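Local structure of solute-binding protein (Thermoactinomyces vulgaris, 2ZYO) at residues Glu162-Tyr176 / Leu236-Trp250. The protein binds cyclodextrins and linear maltodextrins such as maltotetraose, probably delivering them to a membrane transporter for uptake. Numbering follows the deposited sequence.
With GLC (alpha-D-glucopyranose), chain B; GLC (alpha-D-glucopyranose), chain C.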
ATOM      1  N   GLU A 162      17.616  -3.508  27.213  1.00 28.14           N
ATOM      2  CA  GLU A 162      17.046  -4.813  27.535  1.00 28.68           C
ATOM      3  C   GLU A 162      16.241  -5.380  26.366  1.00 27.69           C
ATOM      4  O   GLU A 162      15.593  -6.425  26.495  1.00 27.69           O
ATOM      5  CB  GLU A 162      16.185  -4.721  28.800  1.00 29.94           C
ATOM      6  CG  GLU A 162      16.971  -4.341  30.056  1.00 33.27           C
ATOM      7  CD  GLU A 162      16.110  -4.250  31.307  1.00 35.18           C
ATOM      8  OE1 GLU A 162      14.932  -3.843  31.208  1.00 36.97           O
ATOM      9  OE2 GLU A 162      16.620  -4.579  32.400  1.00 37.28           O
ATOM     10  N   GLN A 163      16.298  -4.685  25.229  1.00 26.99           N
ATOM     11  CA  GLN A 163      15.579  -5.067  24.007  1.00 26.78           C
ATOM     12  C   GLN A 163      14.072  -5.191  24.249  1.00 24.68           C
ATOM     13  O   GLN A 163      13.405  -6.055  23.672  1.00 25.76           O
ATOM     14  CB  GLN A 163      16.152  -6.364  23.410  1.00 28.74           C
ATOM     15  CG  GLN A 163      17.662  -6.343  23.167  1.00 32.70           C
ATOM     16  CD  GLN A 163      18.080  -5.338  22.107  1.00 34.93           C
ATOM     17  OE1 GLN A 163      17.387  -5.143  21.108  1.00 36.33           O
ATOM     18  NE2 GLN A 163      19.224  -4.697  22.321  1.00 37.21           N
ATOM     19  N   LYS A 164      13.552  -4.321  25.114  1.00 21.80           N
ATOM     20  CA  LYS A 164      12.132  -4.288  25.448  1.00 19.44           C
ATOM     21  C   LYS A 164      11.568  -2.923  25.071  1.00 16.59           C
ATOM     22  O   LYS A 164      12.190  -1.894  25.341  1.00 15.59           O
ATOM     23  CB  LYS A 164      11.929  -4.560  26.945  1.00 22.03           C
ATOM     24  CG  LYS A 164      10.622  -5.272  27.302  1.00 26.46           C
ATOM     25  CD  LYS A 164       9.439  -4.314  27.354  1.00 29.24           C
ATOM     26  CE  LYS A 164       8.110  -5.043  27.236  1.00 30.06           C
ATOM     27  NZ  LYS A 164       6.993  -4.099  26.940  1.00 30.77           N
ATOM     28  N   TYR A 165      10.399  -2.918  24.434  1.00 12.50           N
ATOM     29  CA  TYR A 165       9.789  -1.682  23.950  1.00 11.72           C
ATOM     30  C   TYR A 165       8.293  -1.617  24.212  1.00 10.89           C
ATOM     31  O   TYR A 165       7.601  -2.632  24.176  1.00 12.84           O
ATOM     32  CB  TYR A 165      10.037  -1.515  22.448  1.00 12.09           C
ATOM     33  CG  TYR A 165      11.482  -1.270  22.098  1.00 13.71           C
ATOM     34  CD1 TYR A 165      11.987   0.026  22.008  1.00 14.04           C
ATOM     35  CD2 TYR A 165      12.350  -2.337  21.864  1.00 14.26           C
ATOM     36  CE1 TYR A 165      13.320   0.255  21.694  1.00 14.98           C
ATOM     37  CE2 TYR A 165      13.682  -2.118  21.551  1.00 14.53           C
ATOM     38  CZ  TYR A 165      14.158  -0.823  21.467  1.00 15.90           C
ATOM     39  OH  TYR A 165      15.480  -0.608  21.156  1.00 17.36           O
ATOM     40  N   GLY A 166       7.806  -0.409  24.477  1.00  9.81           N
ATOM     41  CA  GLY A 166       6.374  -0.141  24.483  1.00  9.12           C
ATOM     42  C   GLY A 166       5.867   0.035  23.063  1.00  9.24           C
ATOM     43  O   GLY A 166       4.872  -0.573  22.671  1.00  9.87           O
ATOM     44  N   VAL A 167       6.551   0.888  22.300  1.00  9.94           N
ATOM     45  CA  VAL A 167       6.229   1.108  20.889  1.00  8.47           C
ATOM     46  C   VAL A 167       7.519   1.126  20.077  1.00  9.19           C
ATOM     47  O   VAL A 167       8.454   1.868  20.388  1.00  9.90           O
ATOM     48  CB  VAL A 167       5.454   2.431  20.647  1.00  8.89           C
ATOM     49  CG1 VAL A 167       4.929   2.486  19.211  1.00 12.44           C
ATOM     50  CG2 VAL A 167       4.303   2.587  21.635  1.00  9.48           C
ATOM     51  N   LEU A 168       7.552   0.303  19.034  1.00  8.68           N
ATOM     52  CA  LEU A 168       8.708   0.198  18.154  1.00  8.78           C
ATOM     53  C   LEU A 168       8.225   0.114  16.714  1.00  8.69           C
ATOM     54  O   LEU A 168       7.332  -0.670  16.403  1.00  9.34           O
ATOM     55  CB  LEU A 168       9.526  -1.044  18.516  1.00 10.43           C
ATOM     56  CG  LEU A 168      10.728  -1.445  17.657  1.00 11.77           C
ATOM     57  CD1 LEU A 168      11.842  -0.408  17.722  1.00 11.82           C
ATOM     58  CD2 LEU A 168      11.239  -2.804  18.112  1.00 12.31           C
ATOM     59  N   PHE A 169       8.810   0.923  15.836  1.00  8.63           N
ATOM     60  CA  PHE A 169       8.498   0.845  14.410  1.00  8.71           C
ATOM     61  C   PHE A 169       9.618   1.430  13.561  1.00  8.29           C
ATOM     62  O   PHE A 169      10.593   1.965  14.099  1.00  9.72           O
ATOM     63  CB  PHE A 169       7.124   1.474  14.089  1.00  9.67           C
ATOM     64  CG  PHE A 169       7.107   2.985  14.064  1.00  9.45           C
ATOM     65  CD1 PHE A 169       7.011   3.668  12.852  1.00  9.97           C
ATOM     66  CD2 PHE A 169       7.143   3.723  15.248  1.00 11.30           C
ATOM     67  CE1 PHE A 169       6.977   5.060  12.815  1.00 10.11           C
ATOM     68  CE2 PHE A 169       7.110   5.119  15.220  1.00 11.78           C
ATOM     69  CZ  PHE A 169       7.025   5.787  13.999  1.00 10.34           C
ATOM     70  N   GLU A 170       9.480   1.307  12.241  1.00  8.71           N
ATOM     71  CA  GLU A 170      10.462   1.830  11.293  1.00 10.68           C
ATOM     72  C   GLU A 170      10.364   3.347  11.169  1.00 10.39           C
ATOM     73  O   GLU A 170       9.953   3.874  10.127  1.00 11.12           O
ATOM     74  CB  GLU A 170      10.282   1.179   9.922  1.00 12.69           C
ATOM     75  CG  GLU A 170      10.904  -0.189   9.793  1.00 15.82           C
ATOM     76  CD  GLU A 170      11.002  -0.629   8.349  1.00 14.89           C
ATOM     77  OE1 GLU A 170      11.743   0.017   7.576  1.00 16.29           O
ATOM     78  OE2 GLU A 170      10.337  -1.618   7.991  1.00 16.50           O
ATOM     79  N   ALA A 171      10.762   4.039  12.235  1.00  9.63           N
ATOM     80  CA  ALA A 171      10.647   5.496  12.318  1.00  9.98           C
ATOM     81  C   ALA A 171      11.667   6.239  11.450  1.00 10.04           C
ATOM     82  O   ALA A 171      11.677   7.467  11.415  1.00 11.45           O
ATOM     83  CB  ALA A 171      10.738   5.958  13.772  1.00 12.78           C
ATOM     84  N   ASN A 172      12.521   5.486  10.760  1.00 11.34           N
ATOM     85  CA  ASN A 172      13.471   6.058   9.807  1.00 10.46           C
ATOM     86  C   ASN A 172      13.065   5.792   8.355  1.00 10.66           C
ATOM     87  O   ASN A 172      13.868   5.936   7.431  1.00 10.47           O
ATOM     88  CB  ASN A 172      14.892   5.546  10.088  1.00 11.11           C
ATOM     89  CG  ASN A 172      14.994   4.024  10.046  1.00 12.61           C
ATOM     90  OD1 ASN A 172      14.005   3.318   9.835  1.00 13.30           O
ATOM     91  ND2 ASN A 172      16.205   3.514  10.249  1.00 14.13           N
ATOM     92  N   ASN A 173      11.804   5.410   8.174  1.00 10.38           N
ATOM     93  CA  ASN A 173      11.258   5.061   6.867  1.00  9.44           C
ATOM     94  C   ASN A 173       9.989   5.869   6.624  1.00  8.96           C
ATOM     95  O   ASN A 173       9.010   5.725   7.356  1.00  9.89           O
ATOM     96  CB  ASN A 173      10.966   3.554   6.820  1.00  9.60           C
ATOM     97  CG  ASN A 173      10.559   3.060   5.434  1.00  8.97           C
ATOM     98  OD1 ASN A 173       9.992   3.796   4.625  1.00 11.75           O
ATOM     99  ND2 ASN A 173      10.832   1.785   5.169  1.00 11.86           N
ATOM    100  N   PHE A 174      10.026   6.723   5.601  1.00  8.99           N
ATOM    101  CA  PHE A 174       8.925   7.642   5.284  1.00  8.98           C
ATOM    102  C   PHE A 174       7.597   6.939   5.006  1.00  9.25           C
ATOM    103  O   PHE A 174       6.529   7.500   5.269  1.00  9.04           O
ATOM    104  CB  PHE A 174       9.317   8.541   4.107  1.00  9.36           C
ATOM    105  CG  PHE A 174       8.270   9.559   3.726  1.00  9.53           C
ATOM    106  CD1 PHE A 174       7.888  10.562   4.613  1.00 10.03           C
ATOM    107  CD2 PHE A 174       7.687   9.526   2.461  1.00 10.64           C
ATOM    108  CE1 PHE A 174       6.930  11.508   4.252  1.00  9.38           C
ATOM    109  CE2 PHE A 174       6.731  10.470   2.091  1.00  9.50           C
ATOM    110  CZ  PHE A 174       6.352  11.462   2.989  1.00 10.43           C
ATOM    111  N   TYR A 175       7.653   5.717   4.481  1.00  9.67           N
ATOM    112  CA  TYR A 175       6.428   4.947   4.286  1.00  9.11           C
ATOM    113  C   TYR A 175       5.656   4.813   5.606  1.00  8.28           C
ATOM    114  O   TYR A 175       4.425   4.919   5.635  1.00 10.07           O
ATOM    115  CB  TYR A 175       6.709   3.560   3.682  1.00  8.37           C
ATOM    116  CG  TYR A 175       5.443   2.743   3.579  1.00  8.93           C
ATOM    117  CD1 TYR A 175       4.570   2.913   2.505  1.00 10.52           C
ATOM    118  CD2 TYR A 175       5.089   1.840   4.584  1.00  8.99           C
ATOM    119  CE1 TYR A 175       3.385   2.188   2.422  1.00 10.93           C
ATOM    120  CE2 TYR A 175       3.907   1.112   4.511  1.00  9.29           C
ATOM    121  CZ  TYR A 175       3.060   1.294   3.428  1.00 10.16           C
ATOM    122  OH  TYR A 175       1.890   0.578   3.359  1.00 11.19           O
ATOM    123  N   TYR A 176       6.393   4.589   6.691  1.00  9.20           N
ATOM    124  CA  TYR A 176       5.801   4.357   8.004  1.00  8.43           C
ATOM    125  C   TYR A 176       5.486   5.652   8.742  1.00  7.95           C
ATOM    126  O   TYR A 176       4.475   5.743   9.444  1.00  8.79           O
ATOM    127  CB  TYR A 176       6.715   3.459   8.848  1.00  9.13           C
ATOM    128  CG  TYR A 176       6.823   2.052   8.304  1.00  9.92           C
ATOM    129  CD1 TYR A 176       5.964   1.047   8.748  1.00 10.02           C
ATOM    130  CD2 TYR A 176       7.770   1.727   7.329  1.00  9.20           C
ATOM    131  CE1 TYR A 176       6.048  -0.247   8.244  1.00 10.19           C
ATOM    132  CE2 TYR A 176       7.859   0.433   6.815  1.00 10.43           C
ATOM    133  CZ  TYR A 176       6.997  -0.548   7.282  1.00 12.25           C
ATOM    134  OH  TYR A 176       7.076  -1.831   6.787  1.00 13.40           O
ATOM    135  N   LEU A 236      12.106  -8.262  17.260  1.00 14.11           N
ATOM    136  CA  LEU A 236      11.811  -7.901  18.643  1.00 13.69           C
ATOM    137  C   LEU A 236      10.345  -8.086  19.025  1.00 13.11           C
ATOM    138  O   LEU A 236      10.048  -8.470  20.156  1.00 13.01           O
ATOM    139  CB  LEU A 236      12.301  -6.486  18.965  1.00 15.44           C
ATOM    140  CG  LEU A 236      13.825  -6.344  19.058  1.00 17.42           C
ATOM    141  CD1 LEU A 236      14.230  -4.899  19.275  1.00 17.48           C
ATOM    142  CD2 LEU A 236      14.389  -7.229  20.163  1.00 19.61           C
ATOM    143  N   PHE A 237       9.430  -7.825  18.092  1.00 13.54           N
ATOM    144  CA  PHE A 237       8.015  -8.091  18.355  1.00 11.32           C
ATOM    145  C   PHE A 237       7.761  -9.593  18.518  1.00 13.46           C
ATOM    146  O   PHE A 237       7.038 -10.013  19.424  1.00 12.72           O
ATOM    147  CB  PHE A 237       7.111  -7.493  17.268  1.00 11.41           C
ATOM    148  CG  PHE A 237       5.644  -7.566  17.599  1.00 11.04           C
ATOM    149  CD1 PHE A 237       5.087  -6.710  18.549  1.00 11.42           C
ATOM    150  CD2 PHE A 237       4.822  -8.497  16.972  1.00 10.81           C
ATOM    151  CE1 PHE A 237       3.728  -6.782  18.864  1.00 10.53           C
ATOM    152  CE2 PHE A 237       3.465  -8.578  17.281  1.00 12.12           C
ATOM    153  CZ  PHE A 237       2.918  -7.718  18.228  1.00 11.75           C
ATOM    154  N   LYS A 238       8.374 -10.395  17.649  1.00 13.73           N
ATOM    155  CA  LYS A 238       8.249 -11.855  17.718  1.00 14.88           C
ATOM    156  C   LYS A 238       8.873 -12.439  18.987  1.00 14.84           C
ATOM    157  O   LYS A 238       8.509 -13.538  19.408  1.00 16.36           O
ATOM    158  CB  LYS A 238       8.850 -12.516  16.474  1.00 15.74           C
ATOM    159  CG  LYS A 238       8.026 -12.305  15.206  1.00 16.29           C
ATOM    160  CD  LYS A 238       8.586 -13.082  14.017  1.00 19.89           C
ATOM    161  CE  LYS A 238       9.852 -12.440  13.468  1.00 22.11           C
ATOM    162  NZ  LYS A 238      10.400 -13.204  12.313  1.00 23.47           N
ATOM    163  N   SER A 239       9.794 -11.688  19.593  1.00 15.27           N
ATOM    164  CA  SER A 239      10.460 -12.083  20.837  1.00 16.02           C
ATOM    165  C   SER A 239       9.534 -11.986  22.051  1.00 15.19           C
ATOM    166  O   SER A 239       9.863 -12.484  23.129  1.00 15.03           O
ATOM    167  CB  SER A 239      11.699 -11.217  21.074  1.00 17.80           C
ATOM    168  OG  SER A 239      11.350  -9.972  21.662  1.00 18.92           O
ATOM    169  N   GLY A 240       8.392 -11.326  21.875  1.00 13.84           N
ATOM    170  CA  GLY A 240       7.413 -11.152  22.948  1.00 14.01           C
ATOM    171  C   GLY A 240       7.740 -10.037  23.924  1.00 15.26           C
ATOM    172  O   GLY A 240       7.151  -9.962  25.002  1.00 17.86           O
ATOM    173  N   LYS A 241       8.672  -9.163  23.549  1.00 17.03           N
ATOM    174  CA  LYS A 241       9.093  -8.066  24.424  1.00 18.66           C
ATOM    175  C   LYS A 241       8.747  -6.680  23.866  1.00 17.48           C
ATOM    176  O   LYS A 241       9.307  -5.673  24.302  1.00 18.10           O
ATOM    177  CB  LYS A 241      10.591  -8.164  24.730  1.00 21.20           C
ATOM    178  CG  LYS A 241      10.994  -9.371  25.574  1.00 24.64           C
ATOM    179  CD  LYS A 241      12.494  -9.380  25.872  1.00 26.05           C
ATOM    180  CE  LYS A 241      13.317 -10.005  24.741  1.00 29.28           C
ATOM    181  NZ  LYS A 241      13.461  -9.128  23.533  1.00 25.80           N
ATOM    182  N   VAL A 242       7.827  -6.634  22.905  1.00 14.24           N
ATOM    183  CA  VAL A 242       7.362  -5.366  22.339  1.00 12.62           C
ATOM    184  C   VAL A 242       5.837  -5.316  22.398  1.00 10.22           C
ATOM    185  O   VAL A 242       5.159  -6.162  21.815  1.00 11.59           O
ATOM    186  CB  VAL A 242       7.853  -5.158  20.882  1.00 11.44           C
ATOM    187  CG1 VAL A 242       7.297  -3.861  20.301  1.00 10.70           C
ATOM    188  CG2 VAL A 242       9.379  -5.146  20.819  1.00 13.34           C
ATOM    189  N   ALA A 243       5.302  -4.320  23.103  1.00  9.97           N
ATOM    190  CA  ALA A 243       3.856  -4.203  23.282  1.00  9.60           C
ATOM    191  C   ALA A 243       3.130  -3.871  21.982  1.00  9.51           C
ATOM    192  O   ALA A 243       2.105  -4.477  21.674  1.00  9.03           O
ATOM    193  CB  ALA A 243       3.530  -3.178  24.352  1.00  8.72           C
ATOM    194  N   ALA A 244       3.666  -2.915  21.224  1.00  8.06           N
ATOM    195  CA  ALA A 244       3.024  -2.467  19.992  1.00  8.52           C
ATOM    196  C   ALA A 244       4.031  -2.062  18.925  1.00  8.12           C
ATOM    197  O   ALA A 244       5.091  -1.513  19.230  1.00  7.87           O
ATOM    198  CB  ALA A 244       2.070  -1.312  20.281  1.00  8.81           C
ATOM    199  N   VAL A 245       3.689  -2.356  17.673  1.00  8.28           N
ATOM    200  CA  VAL A 245       4.434  -1.862  16.520  1.00  7.91           C
ATOM    201  C   VAL A 245       3.482  -1.143  15.567  1.00  7.48           C
ATOM    202  O   VAL A 245       2.262  -1.317  15.648  1.00  8.16           O
ATOM    203  CB  VAL A 245       5.186  -2.997  15.755  1.00  6.94           C
ATOM    204  CG1 VAL A 245       6.155  -3.738  16.675  1.00  7.94           C
ATOM    205  CG2 VAL A 245       4.211  -3.972  15.094  1.00  8.71           C
ATOM    206  N   ILE A 246       4.044  -0.317  14.687  1.00  6.92           N
ATOM    207  CA  ILE A 246       3.289   0.229  13.567  1.00  7.22           C
ATOM    208  C   ILE A 246       3.778  -0.505  12.325  1.00  8.08           C
ATOM    209  O   ILE A 246       4.926  -0.347  11.910  1.00  9.42           O
ATOM    210  CB  ILE A 246       3.455   1.761  13.424  1.00  8.42           C
ATOM    211  CG1 ILE A 246       2.937   2.471  14.680  1.00  8.71           C
ATOM    212  CG2 ILE A 246       2.723   2.264  12.177  1.00  8.47           C
ATOM    213  CD1 ILE A 246       3.194   3.961  14.713  1.00 10.11           C
ATOM    214  N   ASN A 247       2.908  -1.336  11.757  1.00  7.09           N
ATOM    215  CA  ASN A 247       3.273  -2.168  10.617  1.00  8.32           C
ATOM    216  C   ASN A 247       2.032  -2.610   9.857  1.00  8.34           C
ATOM    217  O   ASN A 247       0.910  -2.382  10.310  1.00  8.96           O
ATOM    218  CB  ASN A 247       4.083  -3.383  11.086  1.00  8.52           C
ATOM    219  CG  ASN A 247       5.073  -3.871  10.042  1.00 10.28           C
ATOM    220  OD1 ASN A 247       5.116  -3.370   8.912  1.00  9.74           O
ATOM    221  ND2 ASN A 247       5.885  -4.856  10.420  1.00 12.84           N
ATOM    222  N   GLY A 248       2.239  -3.231   8.699  1.00 10.74           N
ATOM    223  CA  GLY A 248       1.137  -3.643   7.839  1.00 10.83           C
ATOM    224  C   GLY A 248       0.781  -5.113   7.943  1.00 11.92           C
ATOM    225  O   GLY A 248       1.435  -5.865   8.667  1.00 12.66           O
ATOM    226  N   PRO A 249      -0.268  -5.530   7.214  1.00 12.62           N
ATOM    227  CA  PRO A 249      -0.801  -6.896   7.238  1.00 13.66           C
ATOM    228  C   PRO A 249       0.201  -7.963   6.794  1.00 12.70           C
ATOM    229  O   PRO A 249       0.041  -9.136   7.140  1.00 14.32           O
ATOM    230  CB  PRO A 249      -1.982  -6.830   6.262  1.00 14.10           C
ATOM    231  CG  PRO A 249      -1.718  -5.640   5.411  1.00 15.30           C
ATOM    232  CD  PRO A 249      -1.032  -4.663   6.302  1.00 13.05           C
ATOM    233  N   TRP A 250       1.227  -7.545   6.053  1.00 13.64           N
ATOM    234  CA  TRP A 250       2.280  -8.443   5.558  1.00 13.63           C
ATOM    235  C   TRP A 250       3.086  -9.138   6.663  1.00 14.51           C
ATOM    236  O   TRP A 250       3.740 -10.155   6.415  1.00 17.29           O
ATOM    237  CB  TRP A 250       3.230  -7.681   4.625  1.00 13.32           C
ATOM    238  CG  TRP A 250       3.746  -6.391   5.206  1.00 12.51           C
ATOM    239  CD1 TRP A 250       4.774  -6.240   6.095  1.00 11.77           C
ATOM    240  CD2 TRP A 250       3.252  -5.073   4.938  1.00 12.41           C
ATOM    241  NE1 TRP A 250       4.948  -4.909   6.401  1.00 13.12           N
ATOM    242  CE2 TRP A 250       4.028  -4.171   5.702  1.00 11.83           C
ATOM    243  CE3 TRP A 250       2.229  -4.565   4.125  1.00 13.25           C
ATOM    244  CZ2 TRP A 250       3.814  -2.790   5.677  1.00 13.35           C
ATOM    245  CZ3 TRP A 250       2.014  -3.189   4.101  1.00 12.06           C
ATOM    246  CH2 TRP A 250       2.805  -2.319   4.872  1.00 12.36           C
TER
HETATM  247  C1  GLC B   1       5.509  -2.796   2.917  1.00 42.34           C
HETATM  248  C2  GLC B   1       4.778  -2.285   1.648  1.00 42.88           C
HETATM  249  C3  GLC B   1       5.692  -1.463   0.715  1.00 43.19           C
HETATM  250  C4  GLC B   1       6.543  -0.463   1.498  1.00 43.64           C
HETATM  251  C5  GLC B   1       7.256  -1.175   2.644  1.00 42.91           C
HETATM  252  C6  GLC B   1       8.123  -0.246   3.480  1.00 42.88           C
HETATM  253  O1  GLC B   1       6.352  -3.857   2.630  1.00 41.75           O
HETATM  254  O2  GLC B   1       4.223  -3.383   0.926  1.00 42.91           O
HETATM  255  O3  GLC B   1       4.895  -0.754  -0.224  1.00 43.54           O
HETATM  256  O4  GLC B   1       7.514   0.132   0.617  1.00 45.77           O
HETATM  257  O5  GLC B   1       6.280  -1.753   3.531  1.00 42.49           O
HETATM  258  O6  GLC B   1       9.492  -0.344   3.115  1.00 41.02           O
HETATM  259  C1  GLC C   2       7.264   1.462   0.259  1.00 46.39           C
HETATM  260  C2  GLC C   2       7.332   1.610  -1.263  1.00 46.53           C
HETATM  261  C3  GLC C   2       8.766   1.403  -1.743  1.00 46.74           C
HETATM  262  C4  GLC C   2       9.710   2.365  -1.017  1.00 46.93           C
HETATM  263  C5  GLC C   2       9.552   2.207   0.499  1.00 46.61           C
HETATM  264  C6  GLC C   2      10.361   3.224   1.279  1.00 46.31           C
HETATM  265  O2  GLC C   2       6.482   0.653  -1.873  1.00 46.51           O
HETATM  266  O3  GLC C   2       8.839   1.618  -3.144  1.00 47.80           O
HETATM  267  O4  GLC C   2      11.053   2.090  -1.390  1.00 47.23           O
HETATM  268  O5  GLC C   2       8.168   2.374   0.883  1.00 46.58           O
HETATM  269  O6  GLC C   2      11.268   2.584   2.163  1.00 46.84           O
HETATM  270  O   HOH W   1       7.622  -0.806  11.585  1.00 10.17           O
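Tyr165 O is gripped by two donors arriving from opposite faces of its carbonyl plane: Ala243 N at 3.0 Å and, well above the plane, the ammonium of Lys164. Lysine's long, flexible chain suits this place: bent about CB-CG (chi2 -81°), it reaches the carbonyl of the next residue and lays its methylenes across Lys241 O. That oxygen accepts a straight bond from Tyr165 N (3.0 Å, 166°). Both chains then turn a corner, and the parallel pairing of strands 165-169 and 242-247 resumes with Leu168 N to Ala244 O. Lys241, bent about CG-CD and again about CD-CE, brings NZ to Gln163 O (3.1 Å) and to Ser239 OG, tying the loop before one strand to the helix end before the other. Leu236 CD1 packs against Leu168 and Tyr165, 3.6 Å from Tyr165 CE2, and its CD2 against Gln163.

Farther along, the strands part: Leu168 O and Ile246 N are buried without partners, and a water bridges Glu170 N to Ile246 O. Apolar packing takes over, with Ile246 CD1 centred over one face of the Phe169 ring, 4.0 Å from its centroid, and Ala171 CB on the opposite face.

At the sugar end, Asn247 OD1 accepts weak bonds from Gly248 N and Trp250 NE1 and lies at the edge of the Tyr176 ring. Asn173 suits its place because an amide both donates and accepts: ND2 bonds O6 of the chain B glucose and Glu170 OE1, which helps fix its rotation, while OD1 takes O6 of chain C and caps the following helix through Tyr175 N. Trp250 offers its indole face to the chain B glucose, CZ2 to C1 being 3.2 Å, and the Tyr175 ring lies under C4; such aromatic faces against sugar C-H groups are characteristic of maltodextrin-binding clefts.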